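Local coordinates for protein phthiocerol synthesis polyketide synthase type I PpsC (Mycobacterium tuberculosis, PDB 7AHB) that probably selects an extender unit from its coenzyme A thioester and loads it onto the acyl carrier protein during phthiocerol assembly, through this acyltransferase domain, at residues S58-A61 with G62-R65; F74-A77 with I78-E82; A122-S126 with Y127-P131; I220-V223 with R224-G228. One frame throughout, in Å; residues are numbered along the deposited sequence.

Interaction 1: residues S58-A61 with G62-R65; sequences SQWA and GMGR
Met63 lies over one face of the Trp60 indole. Met63 CA sits 3.5 Å from the centroid of the Trp60 six-membered ring, only 7° off the ring normal, a CH-pi contact made by the backbone carbon itself. Farther along, Met63 CB approaches Trp60 CD2 at 3.9 Å, so the start of the side chain follows the fused bond of the indole. With CG anti to the backbone N (chi1 175°), the chain then runs toward the pyrrole half, where SD stands above the five-membered ring as a more distant Met-aromatic contact. The sulfur closes on the backbone of Gln59 instead, 3.8 Å from its CA. Trp60 gets its ring under Met63 by placing CG between its own N and carbonyl carbon (chi1 46°). The indole also stacks with His20.

One hydrogen bond crosses the contact, from Met63 N to Trp60 O (2.8 Å), and a second, from Arg65 N to Gly62 O (3.0 Å), follows it. The polar atoms of the side chains look elsewhere: Trp60 NE1 binds Ala319 O, and Gln59 OE1 receives Leu103 N.

These are two overlapping type II beta turns, Trp60 to Met63 and Gly62 to Arg65, with Gly62 and Gly64 at the positive-phi positions; Gly64, within the second turn, is the N-cap of helix 65-70.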
ATOM      1  N   SER A  58       2.709   7.522   5.030  1.00 40.06           N
ATOM      2  CA  SER A  58       3.953   7.606   5.786  1.00 43.37           C
ATOM      3  C   SER A  58       4.647   8.929   5.514  1.00 44.18           C
ATOM      4  O   SER A  58       5.875   8.997   5.387  1.00 44.85           O
ATOM      5  CB  SER A  58       4.880   6.438   5.453  1.00 43.42           C
ATOM      6  OG  SER A  58       4.132   5.250   5.236  1.00 45.30           O
ATOM      7  N   GLN A  59       3.866  10.002   5.417  1.00 33.35           N
ATOM      8  CA  GLN A  59       4.437  11.311   5.149  1.00 33.40           C
ATOM      9  C   GLN A  59       5.516  11.654   6.167  1.00 32.62           C
ATOM     10  O   GLN A  59       5.388  11.372   7.363  1.00 36.70           O
ATOM     11  CB  GLN A  59       3.338  12.366   5.178  1.00 30.48           C
ATOM     12  CG  GLN A  59       2.667  12.510   6.550  1.00 33.85           C
ATOM     13  CD  GLN A  59       1.462  13.440   6.490  1.00 35.77           C
ATOM     14  OE1 GLN A  59       1.517  14.525   5.853  1.00 36.72           O
ATOM     15  NE2 GLN A  59       0.354  13.012   7.106  1.00 32.64           N
ATOM     16  N   TRP A  60       6.600  12.247   5.675  1.00 29.01           N
ATOM     17  CA  TRP A  60       7.627  12.809   6.539  1.00 30.66           C
ATOM     18  C   TRP A  60       7.924  14.227   6.079  1.00 30.63           C
ATOM     19  O   TRP A  60       7.736  14.561   4.901  1.00 29.16           O
ATOM     20  CB  TRP A  60       8.917  11.965   6.555  1.00 31.93           C
ATOM     21  CG  TRP A  60       9.399  11.526   5.213  1.00 29.93           C
ATOM     22  CD1 TRP A  60       9.087  10.371   4.577  1.00 29.07           C
ATOM     23  CD2 TRP A  60      10.299  12.229   4.358  1.00 30.59           C
ATOM     24  NE1 TRP A  60       9.726  10.309   3.368  1.00 30.62           N
ATOM     25  CE2 TRP A  60      10.488  11.437   3.215  1.00 30.83           C
ATOM     26  CE3 TRP A  60      10.975  13.450   4.456  1.00 32.66           C
ATOM     27  CZ2 TRP A  60      11.308  11.832   2.163  1.00 33.44           C
ATOM     28  CZ3 TRP A  60      11.792  13.845   3.416  1.00 33.16           C
ATOM     29  CH2 TRP A  60      11.941  13.048   2.278  1.00 33.92           C
ATOM     30  N   ALA A  61       8.406  15.042   7.023  1.00 33.49           N
ATOM     31  CA  ALA A  61       8.619  16.469   6.815  1.00 33.65           C
ATOM     32  C   ALA A  61       9.496  16.732   5.615  1.00 33.05           C
ATOM     33  O   ALA A  61      10.683  16.385   5.612  1.00 34.35           O
ATOM     34  CB  ALA A  61       9.261  17.068   8.076  1.00 36.98           C
ATOM     35  N   GLY A  62       8.921  17.413   4.628  1.00 33.99           N
ATOM     36  CA  GLY A  62       9.640  17.727   3.413  1.00 35.01           C
ATOM     37  C   GLY A  62       9.628  16.633   2.374  1.00 33.86           C
ATOM     38  O   GLY A  62      10.376  16.714   1.395  1.00 38.64           O
ATOM     39  N   MET A  63       8.800  15.621   2.557  1.00 33.10           N
ATOM     40  CA  MET A  63       8.668  14.526   1.613  1.00 32.62           C
ATOM     41  C   MET A  63       8.478  15.049   0.203  1.00 34.77           C
ATOM     42  O   MET A  63       7.563  15.835  -0.061  1.00 34.26           O
ATOM     43  CB  MET A  63       7.476  13.677   2.045  1.00 34.98           C
ATOM     44  CG  MET A  63       7.104  12.536   1.122  1.00 31.86           C
ATOM     45  SD  MET A  63       5.423  12.030   1.540  1.00 34.31           S
ATOM     46  CE  MET A  63       4.495  13.418   0.897  1.00 32.85           C
ATOM     47  N   GLY A  64       9.374  14.639  -0.695  1.00 30.47           N
ATOM     48  CA  GLY A  64       9.253  14.970  -2.095  1.00 30.45           C
ATOM     49  C   GLY A  64       9.749  16.338  -2.491  1.00 30.09           C
ATOM     50  O   GLY A  64       9.836  16.617  -3.693  1.00 29.67           O
ATOM     51  N   ARG A  65      10.110  17.188  -1.529  1.00 39.18           N
ATOM     52  CA  ARG A  65      10.501  18.556  -1.856  1.00 38.67           C
ATOM     53  C   ARG A  65      11.707  18.578  -2.789  1.00 39.86           C
ATOM     54  O   ARG A  65      11.684  19.237  -3.835  1.00 36.48           O
ATOM     55  CB  ARG A  65      10.792  19.328  -0.571  1.00 38.75           C
ATOM     56  CG  ARG A  65      10.609  20.827  -0.680  1.00 38.26           C
ATOM     57  CD  ARG A  65      10.427  21.455   0.727  1.00 41.66           C
ATOM     58  NE  ARG A  65      11.447  20.970   1.666  1.00 43.74           N
ATOM     59  CZ  ARG A  65      11.332  20.986   2.995  1.00 42.92           C
ATOM     60  NH1 ARG A  65      10.232  21.456   3.577  1.00 41.65           N
ATOM     61  NH2 ARG A  65      12.311  20.496   3.744  1.00 44.52           N
TER

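Interaction 2: residues F74-A77 with I78-E82; sequences FAAA and IAELE
Phe74 and Ile78, one helical turn apart, meet with the aliphatic branch over the ring. Ile78 CG1 stands over one face of the phenyl group, displaced toward its rim, 4.2 Å from the centroid and 21° off the normal, a CH-pi contact. Its nearest ring atom is Phe74 CE2 at 3.9 Å, and CD1 reaches on toward CZ. Phe74 CG, anti to the backbone N (chi1 -179°) and beside the carbonyl carbon, leads the ring forward to the next turn. Both residues face the interior: Phe74 touches Met116 and Ala119 of helix 106-126 and Leu68 of helix 65-70, and Ile78 touches Ala119, Leu68 and Leu93.

On another side of the helix Glu80, extended beyond CG, lies back along the preceding turn. Its CG and CD are each 3.2 Å from Ala76 O, and its OE1 comes to 3.8 Å from Ala76 CB, a van der Waals approach at an exposed position. Leu81 packs its CG against Ala77 O.

Beneath these side chains run four i to i+4 backbone bonds. Ile78 N to Phe74 O is nearly straight (174°) and in the carbonyl plane, whereas Glu80 N to Ala76 O is shorter, 2.8 Å, and more bent.

The chemistry is that of an amphipathic helix: Phe74 and Ile78 give an apolar face to the neighbouring helices, the small side chain of Ala77 meets Ala119 of helix 106-126, and the carboxylate of Glu80 lies at the surface beside the carbonyl oxygen of Ala76, with nothing in the contact that pairs with its charge.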
ATOM      1  N   PHE A  74       9.477  12.886 -11.713  1.00 24.85           N
ATOM      2  CA  PHE A  74       8.626  13.023 -10.539  1.00 22.44           C
ATOM      3  C   PHE A  74       7.781  14.282 -10.648  1.00 22.22           C
ATOM      4  O   PHE A  74       6.568  14.248 -10.417  1.00 20.99           O
ATOM      5  CB  PHE A  74       9.492  13.035  -9.276  1.00 22.97           C
ATOM      6  CG  PHE A  74       8.707  13.158  -8.005  1.00 24.79           C
ATOM      7  CD1 PHE A  74       8.089  12.050  -7.439  1.00 23.23           C
ATOM      8  CD2 PHE A  74       8.593  14.372  -7.364  1.00 24.58           C
ATOM      9  CE1 PHE A  74       7.355  12.166  -6.269  1.00 21.85           C
ATOM     10  CE2 PHE A  74       7.869  14.480  -6.192  1.00 22.99           C
ATOM     11  CZ  PHE A  74       7.254  13.376  -5.652  1.00 23.85           C
ATOM     12  N   ALA A  75       8.410  15.399 -11.032  1.00 25.37           N
ATOM     13  CA  ALA A  75       7.703  16.677 -11.144  1.00 24.05           C
ATOM     14  C   ALA A  75       6.637  16.642 -12.231  1.00 23.93           C
ATOM     15  O   ALA A  75       5.567  17.237 -12.069  1.00 23.19           O
ATOM     16  CB  ALA A  75       8.693  17.806 -11.431  1.00 28.26           C
ATOM     17  N   ALA A  76       6.898  15.933 -13.338  1.00 25.38           N
ATOM     18  CA  ALA A  76       5.898  15.833 -14.395  1.00 24.69           C
ATOM     19  C   ALA A  76       4.663  15.098 -13.897  1.00 22.48           C
ATOM     20  O   ALA A  76       3.532  15.523 -14.149  1.00 22.38           O
ATOM     21  CB  ALA A  76       6.488  15.126 -15.620  1.00 25.90           C
ATOM     22  N   ALA A  77       4.863  13.993 -13.185  1.00 21.82           N
ATOM     23  CA  ALA A  77       3.734  13.228 -12.663  1.00 20.15           C
ATOM     24  C   ALA A  77       2.903  14.070 -11.693  1.00 19.39           C
ATOM     25  O   ALA A  77       1.670  14.134 -11.792  1.00 19.15           O
ATOM     26  CB  ALA A  77       4.238  11.944 -11.987  1.00 19.50           C
ATOM     27  N   ILE A  78       3.568  14.732 -10.752  1.00 20.99           N
ATOM     28  CA  ILE A  78       2.858  15.604  -9.815  1.00 19.58           C
ATOM     29  C   ILE A  78       2.083  16.672 -10.579  1.00 20.17           C
ATOM     30  O   ILE A  78       0.892  16.908 -10.321  1.00 19.99           O
ATOM     31  CB  ILE A  78       3.844  16.235  -8.818  1.00 20.24           C
ATOM     32  CG1 ILE A  78       4.458  15.160  -7.920  1.00 21.65           C
ATOM     33  CG2 ILE A  78       3.154  17.333  -7.999  1.00 20.28           C
ATOM     34  CD1 ILE A  78       3.465  14.379  -7.067  1.00 18.72           C
ATOM     35  N   ALA A  79       2.751  17.320 -11.542  1.00 21.36           N
ATOM     36  CA  ALA A  79       2.087  18.320 -12.378  1.00 22.46           C
ATOM     37  C   ALA A  79       0.871  17.749 -13.100  1.00 22.31           C
ATOM     38  O   ALA A  79      -0.178  18.404 -13.173  1.00 22.80           O
ATOM     39  CB  ALA A  79       3.078  18.893 -13.387  1.00 24.05           C
ATOM     40  N   GLU A  80       0.989  16.515 -13.628  1.00 22.62           N
ATOM     41  CA  GLU A  80      -0.101  15.932 -14.408  1.00 22.85           C
ATOM     42  C   GLU A  80      -1.283  15.558 -13.521  1.00 23.64           C
ATOM     43  O   GLU A  80      -2.445  15.687 -13.927  1.00 23.85           O
ATOM     44  CB  GLU A  80       0.415  14.712 -15.178  1.00 25.91           C
ATOM     45  CG  GLU A  80       1.247  15.119 -16.382  1.00 24.89           C
ATOM     46  CD  GLU A  80       2.350  14.093 -16.756  1.00 29.01           C
ATOM     47  OE1 GLU A  80       3.288  14.496 -17.499  1.00 33.19           O
ATOM     48  OE2 GLU A  80       2.294  12.904 -16.344  1.00 26.42           O
ATOM     49  N   LEU A  81      -1.011  15.117 -12.293  1.00 19.99           N
ATOM     50  CA  LEU A  81      -2.101  14.783 -11.379  1.00 20.66           C
ATOM     51  C   LEU A  81      -2.802  16.021 -10.835  1.00 20.16           C
ATOM     52  O   LEU A  81      -4.016  15.983 -10.567  1.00 20.58           O
ATOM     53  CB  LEU A  81      -1.575  13.962 -10.205  1.00 22.40           C
ATOM     54  CG  LEU A  81      -1.093  12.552 -10.518  1.00 22.71           C
ATOM     55  CD1 LEU A  81      -0.241  12.047  -9.386  1.00 20.01           C
ATOM     56  CD2 LEU A  81      -2.285  11.651 -10.773  1.00 22.26           C
ATOM     57  N   GLU A  82      -2.064  17.123 -10.684  1.00 21.52           N
ATOM     58  CA  GLU A  82      -2.570  18.255  -9.912  1.00 21.13           C
ATOM     59  C   GLU A  82      -3.944  18.733 -10.357  1.00 22.25           C
ATOM     60  O   GLU A  82      -4.795  18.975  -9.480  1.00 22.54           O
ATOM     61  CB  GLU A  82      -1.534  19.390  -9.955  1.00 21.72           C
ATOM     62  CG  GLU A  82      -1.837  20.598  -9.125  1.00 23.99           C
ATOM     63  CD  GLU A  82      -1.809  20.313  -7.631  1.00 23.99           C
ATOM     64  OE1 GLU A  82      -1.187  19.324  -7.201  1.00 23.12           O
ATOM     65  OE2 GLU A  82      -2.423  21.106  -6.898  1.00 26.95           O
TER

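Interaction 3: residues A122-S126 with Y127-P131; sequences ALWRS and YGVTP
Leu123 carries CG anti to the backbone N (chi1 178°), and Tyr127 sets its ring beside its own N (chi1 -71°); together these bring Leu123 CD1 to 3.7 Å from Tyr127 CE2. Ser126 OG, turned back over the helix, donates to Leu123 O at 2.6 Å and lies obliquely beside the same tyrosine ring. Trp124 and Val129 run alongside each other, pointing the same way, with Trp124 CE3 3.6 Å from Val129 CB. Between these pairs helix 106-126 ends in a Schellman motif. Val129 N reaches Trp124 O at 3.0 Å and Gly128 N reaches Arg125 O at 3.0 Å, with Gly128 at positive phi as the C-prime residue. Trp124 O also accepts Tyr127 N, and the two donors come from opposite faces of the carbonyl plane, gripping that oxygen twice. The hydrophobic pair Trp124 and Val129 is buried against Ile315 of strand 313-316, and Trp124 NE1 is bound to Thr345 OG1. Tyr127 OH is hydrogen-bonded to Glu71 OE1; Glu71 is itself a ligand of a bound sodium ion. On the exposed side Arg125 CG only brushes Thr130 CG2, at 4.2 Å.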
ATOM      1  N   ALA A 122       6.536   6.824 -11.622  1.00 19.28           N
ATOM      2  CA  ALA A 122       7.074   7.564 -12.763  1.00 20.59           C
ATOM      3  C   ALA A 122       8.568   7.776 -12.613  1.00 23.13           C
ATOM      4  O   ALA A 122       9.321   7.714 -13.598  1.00 20.53           O
ATOM      5  CB  ALA A 122       6.365   8.907 -12.892  1.00 22.16           C
ATOM      6  N   LEU A 123       9.015   8.009 -11.380  1.00 19.45           N
ATOM      7  CA  LEU A 123      10.427   8.239 -11.128  1.00 20.69           C
ATOM      8  C   LEU A 123      11.241   7.003 -11.470  1.00 21.24           C
ATOM      9  O   LEU A 123      12.242   7.087 -12.192  1.00 22.45           O
ATOM     10  CB  LEU A 123      10.635   8.639  -9.670  1.00 20.71           C
ATOM     11  CG  LEU A 123      12.073   8.873  -9.222  1.00 22.12           C
ATOM     12  CD1 LEU A 123      12.719   9.935 -10.104  1.00 23.27           C
ATOM     13  CD2 LEU A 123      12.133   9.275  -7.763  1.00 22.18           C
ATOM     14  N   TRP A 124      10.840   5.845 -10.931  1.00 23.35           N
ATOM     15  CA  TRP A 124      11.527   4.601 -11.271  1.00 21.85           C
ATOM     16  C   TRP A 124      11.519   4.354 -12.783  1.00 23.01           C
ATOM     17  O   TRP A 124      12.525   3.912 -13.359  1.00 22.88           O
ATOM     18  CB  TRP A 124      10.869   3.418 -10.566  1.00 21.07           C
ATOM     19  CG  TRP A 124      11.218   3.202  -9.129  1.00 20.85           C
ATOM     20  CD1 TRP A 124      10.391   3.371  -8.053  1.00 19.13           C
ATOM     21  CD2 TRP A 124      12.466   2.732  -8.604  1.00 21.23           C
ATOM     22  NE1 TRP A 124      11.045   3.046  -6.907  1.00 19.58           N
ATOM     23  CE2 TRP A 124      12.319   2.642  -7.209  1.00 21.70           C
ATOM     24  CE3 TRP A 124      13.681   2.367  -9.176  1.00 23.46           C
ATOM     25  CZ2 TRP A 124      13.342   2.197  -6.373  1.00 22.40           C
ATOM     26  CZ3 TRP A 124      14.709   1.952  -8.344  1.00 24.99           C
ATOM     27  CH2 TRP A 124      14.529   1.861  -6.957  1.00 23.27           C
ATOM     28  N   ARG A 125      10.379   4.605 -13.435  1.00 29.55           N
ATOM     29  CA  ARG A 125      10.288   4.400 -14.876  1.00 33.45           C
ATOM     30  C   ARG A 125      11.323   5.233 -15.621  1.00 34.43           C
ATOM     31  O   ARG A 125      11.903   4.778 -16.616  1.00 32.00           O
ATOM     32  CB  ARG A 125       8.886   4.750 -15.371  1.00 33.86           C
ATOM     33  CG  ARG A 125       8.744   4.732 -16.915  1.00 32.51           C
ATOM     34  CD  ARG A 125       7.299   4.539 -17.271  1.00 33.98           C
ATOM     35  NE  ARG A 125       6.910   4.463 -18.689  1.00 37.15           N
ATOM     36  CZ  ARG A 125       7.635   4.018 -19.721  1.00 38.13           C
ATOM     37  NH1 ARG A 125       8.906   3.612 -19.589  1.00 40.18           N
ATOM     38  NH2 ARG A 125       7.068   4.001 -20.924  1.00 37.10           N
ATOM     39  N   SER A 126      11.552   6.463 -15.165  1.00 24.27           N
ATOM     40  CA  SER A 126      12.497   7.343 -15.839  1.00 24.69           C
ATOM     41  C   SER A 126      13.925   6.825 -15.741  1.00 27.49           C
ATOM     42  O   SER A 126      14.779   7.247 -16.522  1.00 30.13           O
ATOM     43  CB  SER A 126      12.425   8.768 -15.262  1.00 25.88           C
ATOM     44  OG  SER A 126      13.004   8.847 -13.979  1.00 25.37           O
ATOM     45  N   TYR A 127      14.208   5.924 -14.801  1.00 29.20           N
ATOM     46  CA  TYR A 127      15.515   5.292 -14.681  1.00 28.95           C
ATOM     47  C   TYR A 127      15.495   3.845 -15.172  1.00 30.74           C
ATOM     48  O   TYR A 127      16.406   3.067 -14.839  1.00 30.07           O
ATOM     49  CB  TYR A 127      16.003   5.379 -13.234  1.00 31.13           C
ATOM     50  CG  TYR A 127      16.377   6.783 -12.843  1.00 31.53           C
ATOM     51  CD1 TYR A 127      17.517   7.376 -13.375  1.00 33.27           C
ATOM     52  CD2 TYR A 127      15.595   7.526 -11.967  1.00 30.96           C
ATOM     53  CE1 TYR A 127      17.873   8.671 -13.050  1.00 33.26           C
ATOM     54  CE2 TYR A 127      15.950   8.836 -11.630  1.00 31.03           C
ATOM     55  CZ  TYR A 127      17.086   9.387 -12.165  1.00 33.39           C
ATOM     56  OH  TYR A 127      17.463  10.680 -11.838  1.00 35.10           O
ATOM     57  N   GLY A 128      14.474   3.474 -15.957  1.00 27.14           N
ATOM     58  CA  GLY A 128      14.450   2.178 -16.608  1.00 30.09           C
ATOM     59  C   GLY A 128      13.939   1.043 -15.762  1.00 30.35           C
ATOM     60  O   GLY A 128      14.125  -0.119 -16.141  1.00 30.08           O
ATOM     61  N   VAL A 129      13.291   1.338 -14.633  1.00 25.60           N
ATOM     62  CA  VAL A 129      12.783   0.319 -13.720  1.00 25.29           C
ATOM     63  C   VAL A 129      11.257   0.330 -13.803  1.00 25.84           C
ATOM     64  O   VAL A 129      10.600   1.299 -13.400  1.00 24.25           O
ATOM     65  CB  VAL A 129      13.260   0.548 -12.277  1.00 25.99           C
ATOM     66  CG1 VAL A 129      12.657  -0.495 -11.352  1.00 26.88           C
ATOM     67  CG2 VAL A 129      14.777   0.544 -12.199  1.00 25.85           C
ATOM     68  N   THR A 130      10.681  -0.756 -14.308  1.00 24.65           N
ATOM     69  CA  THR A 130       9.238  -0.904 -14.426  1.00 23.62           C
ATOM     70  C   THR A 130       8.840  -2.277 -13.890  1.00 25.79           C
ATOM     71  O   THR A 130       9.643  -3.225 -13.908  1.00 25.61           O
ATOM     72  CB  THR A 130       8.755  -0.751 -15.884  1.00 26.29           C
ATOM     73  OG1 THR A 130       9.325  -1.794 -16.666  1.00 24.46           O
ATOM     74  CG2 THR A 130       9.143   0.590 -16.477  1.00 27.12           C
ATOM     75  N   PRO A 131       7.610  -2.433 -13.418  1.00 23.32           N
ATOM     76  CA  PRO A 131       7.227  -3.716 -12.813  1.00 23.83           C
ATOM     77  C   PRO A 131       6.780  -4.744 -13.842  1.00 22.88           C
ATOM     78  O   PRO A 131       6.072  -4.430 -14.798  1.00 22.20           O
ATOM     79  CB  PRO A 131       6.069  -3.348 -11.876  1.00 22.88           C
ATOM     80  CG  PRO A 131       5.421  -2.138 -12.554  1.00 24.62           C
ATOM     81  CD  PRO A 131       6.540  -1.421 -13.334  1.00 26.82           C
TER

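Interaction 4: residues I220-V223 with R224-G228; sequences IDKV and RQQNG
Val223 and Gly228 make the close part of this contact. Gly228 N donates to Val223 O at 2.8 Å, and the valine CG1 lies 3.9 Å from Gly228 C, with the glycine backbone drawn in beside it. Ile220 and Arg224 add an aliphatic-on-guanidinium contact. They lie alongside each other, pointing the same way, and Ile220 CG2 sits over one face of the guanidinium, toward its rim, 3.7 Å from Arg224 NE. The arginine is extended from CG to NE, which sets the guanidinium against the isoleucine and lets NH2 donate to Ala230 O. Ile220 and Val223 also touch Ala230 of strand 230-232, and Val223 touches Leu189 of helix 183-189.

Helix 213-225 stops here in a Schellman motif: the Gly228 bond to Val223 O is paired with Asn227 N to Arg224 O (3.0 Å), and Asn227, at positive phi, is the C-prime residue. The chain can then turn off toward strand 230-232.

The other side of the helix is exposed, and its side chains meet at van der Waals range. Gln225 N donates to Asp221 O at 2.7 Å. The Gln225 side chain bends at chi2 (-64°), and its CG rests 3.5 Å from Asp221 OD2; the amide and carboxylate planes are 28° apart, but Gln225 NE2 stays 3.8 Å from Asp221 OD1. Gln226 lies across Lys222, and the lysine CG is 3.7 Å from the Gln226 amide carbon CD.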
ATOM      1  N   ILE A 220      -2.953  -5.417  22.468  1.00 23.95           N
ATOM      2  CA  ILE A 220      -1.526  -5.109  22.446  1.00 24.39           C
ATOM      3  C   ILE A 220      -0.905  -5.418  23.807  1.00 26.06           C
ATOM      4  O   ILE A 220       0.204  -5.956  23.905  1.00 26.54           O
ATOM      5  CB  ILE A 220      -1.291  -3.636  22.057  1.00 24.34           C
ATOM      6  CG1 ILE A 220      -1.677  -3.388  20.603  1.00 22.75           C
ATOM      7  CG2 ILE A 220       0.149  -3.247  22.311  1.00 25.27           C
ATOM      8  CD1 ILE A 220      -1.563  -1.913  20.199  1.00 22.73           C
ATOM      9  N   ASP A 221      -1.593  -5.042  24.878  1.00 28.29           N
ATOM     10  CA  ASP A 221      -1.042  -5.307  26.198  1.00 30.13           C
ATOM     11  C   ASP A 221      -0.946  -6.804  26.455  1.00 30.13           C
ATOM     12  O   ASP A 221       0.077  -7.288  26.948  1.00 32.95           O
ATOM     13  CB  ASP A 221      -1.883  -4.635  27.277  1.00 31.32           C
ATOM     14  CG  ASP A 221      -1.246  -4.756  28.647  1.00 34.24           C
ATOM     15  OD1 ASP A 221      -0.186  -4.125  28.869  1.00 35.20           O
ATOM     16  OD2 ASP A 221      -1.775  -5.524  29.471  1.00 37.73           O
ATOM     17  N   LYS A 222      -1.991  -7.559  26.106  1.00 30.28           N
ATOM     18  CA  LYS A 222      -1.958  -9.001  26.352  1.00 32.50           C
ATOM     19  C   LYS A 222      -0.796  -9.662  25.617  1.00 29.99           C
ATOM     20  O   LYS A 222      -0.070 -10.485  26.197  1.00 31.36           O
ATOM     21  CB  LYS A 222      -3.288  -9.633  25.954  1.00 30.22           C
ATOM     22  CG  LYS A 222      -3.382 -11.124  26.308  1.00 34.21           C
ATOM     23  CD  LYS A 222      -4.813 -11.641  26.179  1.00 33.92           C
ATOM     24  CE  LYS A 222      -5.534 -11.678  27.510  1.00 33.30           C
ATOM     25  NZ  LYS A 222      -5.186 -12.894  28.304  1.00 39.57           N
ATOM     26  N   VAL A 223      -0.575  -9.286  24.356  1.00 26.42           N
ATOM     27  CA  VAL A 223       0.536  -9.852  23.601  1.00 26.08           C
ATOM     28  C   VAL A 223       1.855  -9.530  24.278  1.00 27.50           C
ATOM     29  O   VAL A 223       2.734 -10.391  24.397  1.00 28.16           O
ATOM     30  CB  VAL A 223       0.515  -9.353  22.147  1.00 24.55           C
ATOM     31  CG1 VAL A 223       1.778  -9.794  21.436  1.00 24.48           C
ATOM     32  CG2 VAL A 223      -0.746  -9.836  21.441  1.00 23.31           C
ATOM     33  N   ARG A 224       2.014  -8.291  24.749  1.00 28.18           N
ATOM     34  CA  ARG A 224       3.244  -7.927  25.439  1.00 29.76           C
ATOM     35  C   ARG A 224       3.386  -8.674  26.761  1.00 31.40           C
ATOM     36  O   ARG A 224       4.475  -9.144  27.097  1.00 32.55           O
ATOM     37  CB  ARG A 224       3.280  -6.419  25.670  1.00 30.24           C
ATOM     38  CG  ARG A 224       3.469  -5.641  24.406  1.00 28.97           C
ATOM     39  CD  ARG A 224       3.415  -4.130  24.682  1.00 29.55           C
ATOM     40  NE  ARG A 224       3.664  -3.391  23.456  1.00 28.44           N
ATOM     41  CZ  ARG A 224       3.641  -2.070  23.372  1.00 28.67           C
ATOM     42  NH1 ARG A 224       3.366  -1.349  24.450  1.00 30.01           N
ATOM     43  NH2 ARG A 224       3.884  -1.488  22.211  1.00 27.67           N
ATOM     44  N   GLN A 225       2.307  -8.782  27.529  1.00 32.08           N
ATOM     45  CA  GLN A 225       2.376  -9.477  28.807  1.00 33.73           C
ATOM     46  C   GLN A 225       2.603 -10.974  28.642  1.00 33.60           C
ATOM     47  O   GLN A 225       3.108 -11.622  29.556  1.00 35.12           O
ATOM     48  CB  GLN A 225       1.095  -9.226  29.591  1.00 34.19           C
ATOM     49  CG  GLN A 225       0.922  -7.760  29.988  1.00 36.63           C
ATOM     50  CD  GLN A 225       2.004  -7.286  30.937  1.00 38.87           C
ATOM     51  OE1 GLN A 225       2.396  -8.006  31.858  1.00 39.89           O
ATOM     52  NE2 GLN A 225       2.501  -6.070  30.711  1.00 39.02           N
ATOM     53  N   GLN A 226       2.237 -11.545  27.505  1.00 39.68           N
ATOM     54  CA  GLN A 226       2.538 -12.935  27.196  1.00 41.28           C
ATOM     55  C   GLN A 226       3.887 -13.084  26.506  1.00 43.95           C
ATOM     56  O   GLN A 226       4.119 -14.093  25.828  1.00 42.23           O
ATOM     57  CB  GLN A 226       1.407 -13.516  26.349  1.00 38.62           C
ATOM     58  CG  GLN A 226       0.090 -13.580  27.144  1.00 38.82           C
ATOM     59  CD  GLN A 226      -1.099 -14.048  26.320  1.00 39.83           C
ATOM     60  OE1 GLN A 226      -1.084 -13.977  25.086  1.00 39.60           O
ATOM     61  NE2 GLN A 226      -2.139 -14.541  27.008  1.00 38.95           N
ATOM     62  N   ASN A 227       4.764 -12.077  26.651  1.00 55.42           N
ATOM     63  CA  ASN A 227       6.156 -12.095  26.198  1.00 56.15           C
ATOM     64  C   ASN A 227       6.313 -11.959  24.683  1.00 51.74           C
ATOM     65  O   ASN A 227       7.364 -12.312  24.131  1.00 54.43           O
ATOM     66  CB  ASN A 227       6.868 -13.369  26.681  1.00 55.69           C
ATOM     67  CG  ASN A 227       7.019 -13.417  28.190  1.00 60.18           C
ATOM     68  OD1 ASN A 227       6.488 -12.561  28.903  1.00 62.80           O
ATOM     69  ND2 ASN A 227       7.729 -14.422  28.687  1.00 61.09           N
ATOM     70  N   GLY A 228       5.300 -11.445  23.991  1.00 31.61           N
ATOM     71  CA  GLY A 228       5.396 -11.176  22.576  1.00 29.15           C
ATOM     72  C   GLY A 228       5.559  -9.688  22.287  1.00 30.82           C
ATOM     73  O   GLY A 228       5.539  -8.849  23.182  1.00 30.88           O
TER

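How the interactions relate
All four contacts are local and follow in series, so none nests in or crosses another. Interaction 1 closes a pair of turns between strand 49-53 and helix 65-70. Interaction 2 lies within helix 72-89; Gly64 O packs on Phe74 CE2, joining the two. Interaction 3 ends helix 106-126 and turns the chain toward strand 133-136; it touches interaction 2 where Ala77 CB meets Ala122 CB, 3.8 Å apart, pairing the two helices. Interaction 4 ends helix 213-225 before strand 230-232 of the antiparallel sheet. It stands apart, its centre about 45 Å from that of interaction 2, on the opposite side of the chain's centre.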